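Local structure of CcbJ (Streptomyces caelestis, 4HGZ) at residues A136-T139 with L140-L143. The protein probably transfers a methyl group from S-adenosyl-L-methionine to a nitrogen atom of its substrate. Sequence-based numbering, arbitrary orientation.
Sequences AFNT and LFCL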
ATOM      1  N   ALA C 136      25.200   3.456 -20.671  1.00 38.58           N
ATOM      2  CA  ALA C 136      24.036   4.231 -20.274  1.00 35.24           C
ATOM      3  C   ALA C 136      22.774   3.384 -20.110  1.00 38.03           C
ATOM      4  O   ALA C 136      22.740   2.213 -20.468  1.00 42.44           O
ATOM      5  CB  ALA C 136      23.796   5.338 -21.276  1.00 34.87           C
ATOM      6  N   PHE C 137      21.744   3.994 -19.539  1.00 44.50           N
ATOM      7  CA  PHE C 137      20.442   3.359 -19.352  1.00 43.62           C
ATOM      8  C   PHE C 137      20.466   1.832 -19.237  1.00 43.47           C
ATOM      9  O   PHE C 137      20.051   1.122 -20.152  1.00 42.01           O
ATOM     10  CB  PHE C 137      19.475   3.790 -20.457  1.00 41.35           C
ATOM     11  CG  PHE C 137      18.029   3.651 -20.075  1.00 72.58           C
ATOM     12  CD1 PHE C 137      17.599   4.014 -18.797  1.00 63.16           C
ATOM     13  CD2 PHE C 137      17.090   3.174 -20.987  1.00 72.06           C
ATOM     14  CE1 PHE C 137      16.253   3.899 -18.426  1.00 66.16           C
ATOM     15  CE2 PHE C 137      15.739   3.053 -20.624  1.00 81.02           C
ATOM     16  CZ  PHE C 137      15.319   3.419 -19.340  1.00 70.76           C
ATOM     17  N   ASN C 138      20.945   1.340 -18.099  1.00 39.62           N
ATOM     18  CA  ASN C 138      20.852  -0.080 -17.750  1.00 32.04           C
ATOM     19  C   ASN C 138      21.574  -1.057 -18.658  1.00 35.95           C
ATOM     20  O   ASN C 138      21.311  -2.255 -18.604  1.00 46.46           O
ATOM     21  CB  ASN C 138      19.391  -0.510 -17.613  1.00 32.20           C
ATOM     22  CG  ASN C 138      18.691   0.187 -16.469  1.00 40.81           C
ATOM     23  OD1 ASN C 138      19.291   0.458 -15.433  1.00 52.25           O
ATOM     24  ND2 ASN C 138      17.420   0.490 -16.654  1.00 52.05           N
ATOM     25  N   THR C 139      22.490  -0.574 -19.485  1.00 39.90           N
ATOM     26  CA  THR C 139      23.177  -1.485 -20.389  1.00 38.28           C
ATOM     27  C   THR C 139      23.923  -2.568 -19.602  1.00 41.04           C
ATOM     28  O   THR C 139      23.837  -3.757 -19.913  1.00 39.11           O
ATOM     29  CB  THR C 139      24.117  -0.753 -21.344  1.00 38.61           C
ATOM     30  OG1 THR C 139      23.338  -0.128 -22.364  1.00 53.86           O
ATOM     31  CG2 THR C 139      25.069  -1.739 -22.020  1.00 36.69           C
ATOM     32  N   LEU C 140      24.638  -2.161 -18.566  1.00 40.24           N
ATOM     33  CA  LEU C 140      25.366  -3.129 -17.769  1.00 35.38           C
ATOM     34  C   LEU C 140      24.432  -4.197 -17.246  1.00 34.14           C
ATOM     35  O   LEU C 140      24.826  -5.353 -17.128  1.00 42.81           O
ATOM     36  CB  LEU C 140      26.057  -2.443 -16.593  1.00 37.59           C
ATOM     37  CG  LEU C 140      26.777  -3.389 -15.637  1.00 37.88           C
ATOM     38  CD1 LEU C 140      27.938  -4.037 -16.339  1.00 35.38           C
ATOM     39  CD2 LEU C 140      27.242  -2.614 -14.401  1.00 40.09           C
ATOM     40  N   PHE C 141      23.200  -3.815 -16.907  1.00 37.59           N
ATOM     41  CA  PHE C 141      22.268  -4.766 -16.281  1.00 30.89           C
ATOM     42  C   PHE C 141      21.588  -5.660 -17.307  1.00 34.44           C
ATOM     43  O   PHE C 141      20.675  -6.414 -16.974  1.00 43.11           O
ATOM     44  CB  PHE C 141      21.219  -4.048 -15.428  1.00 34.04           C
ATOM     45  CG  PHE C 141      21.774  -3.412 -14.174  1.00 47.12           C
ATOM     46  CD1 PHE C 141      23.046  -3.727 -13.714  1.00 46.98           C
ATOM     47  CD2 PHE C 141      21.011  -2.518 -13.437  1.00 45.45           C
ATOM     48  CE1 PHE C 141      23.551  -3.141 -12.545  1.00 50.00           C
ATOM     49  CE2 PHE C 141      21.510  -1.929 -12.266  1.00 34.59           C
ATOM     50  CZ  PHE C 141      22.777  -2.242 -11.818  1.00 35.78           C
ATOM     51  N   CYS C 142      22.019  -5.560 -18.558  1.00 31.73           N
ATOM     52  CA  CYS C 142      21.516  -6.428 -19.630  1.00 37.60           C
ATOM     53  C   CYS C 142      22.213  -7.777 -19.583  1.00 36.04           C
ATOM     54  O   CYS C 142      21.708  -8.763 -20.103  1.00 38.78           O
ATOM     55  CB  CYS C 142      21.743  -5.781 -21.003  1.00 38.25           C
ATOM     56  SG  CYS C 142      20.582  -4.420 -21.334  1.00 58.90           S
ATOM     57  N   LEU C 143      23.387  -7.805 -18.960  1.00 39.70           N
ATOM     58  CA  LEU C 143      24.099  -9.042 -18.718  1.00 36.12           C
ATOM     59  C   LEU C 143      23.414  -9.760 -17.557  1.00 40.78           C
ATOM     60  O   LEU C 143      23.310  -9.225 -16.455  1.00 44.00           O
ATOM     61  CB  LEU C 143      25.552  -8.725 -18.398  1.00 39.04           C
ATOM     62  CG  LEU C 143      26.228  -7.998 -19.567  1.00 48.85           C
ATOM     63  CD1 LEU C 143      27.585  -7.437 -19.195  1.00 32.65           C
ATOM     64  CD2 LEU C 143      26.342  -8.945 -20.740  1.00 23.94           C
TER
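Ala136 O is gripped twice by Thr139, the residue that leads the chain into Leu140: the backbone N of Thr139 bonds to Ala136 O at 3.0 Å, and OG1 of Thr139 reaches Ala136 O at 3.1 Å. The first bond closes a beta-turn whose two central residues, Phe137 and Asn138, both have positive phi; a single 3-10 turn, residues 140-142, follows. Together they form the loop that links strand 130-135 to helix 146-159 in the Rossmann-like methyltransferase domain. With chi1 at -76°, OG1 of Thr139 lies beside its own backbone N, which lets the two donors converge on the one carbonyl oxygen. The hydroxyl approaches only slightly off the carbonyl plane, at a C=O...donor angle of 155°. The methyl CG2 of Thr139 takes the place beside the carbonyl carbon, 3.5 Å from Leu140 N.

Two backbone bonds then turn the chain. Cys142 N donates to Thr139 O at 2.9 Å, a fairly straight bond, whereas the bond from Phe141 N to Asn138 O, 3.0 Å long, is bent and weak. Asn138 and Phe141, both buried, set amide and ring with their planes 13° apart, and OD1 of Asn138 comes obliquely to within 4.0 Å of CD2 of Phe141. That oxygen accepts from Leu171 N, while Phe137 N donates to the side chain of Gln169, tying the turn to strand 164-171 and its end. Toward helix 146-159, the side chain of Leu143 packs on Glu148 and Cys152; it lies about 6 Å from the side chain of Asn119, a residue of the S-adenosyl-L-homocysteine site, which does not hold that ligand in this chain. At the exposed Cys142, SG is turned to the side of its own backbone N, away from the carbonyl carbon, and comes to 3.6 Å from Thr139 O.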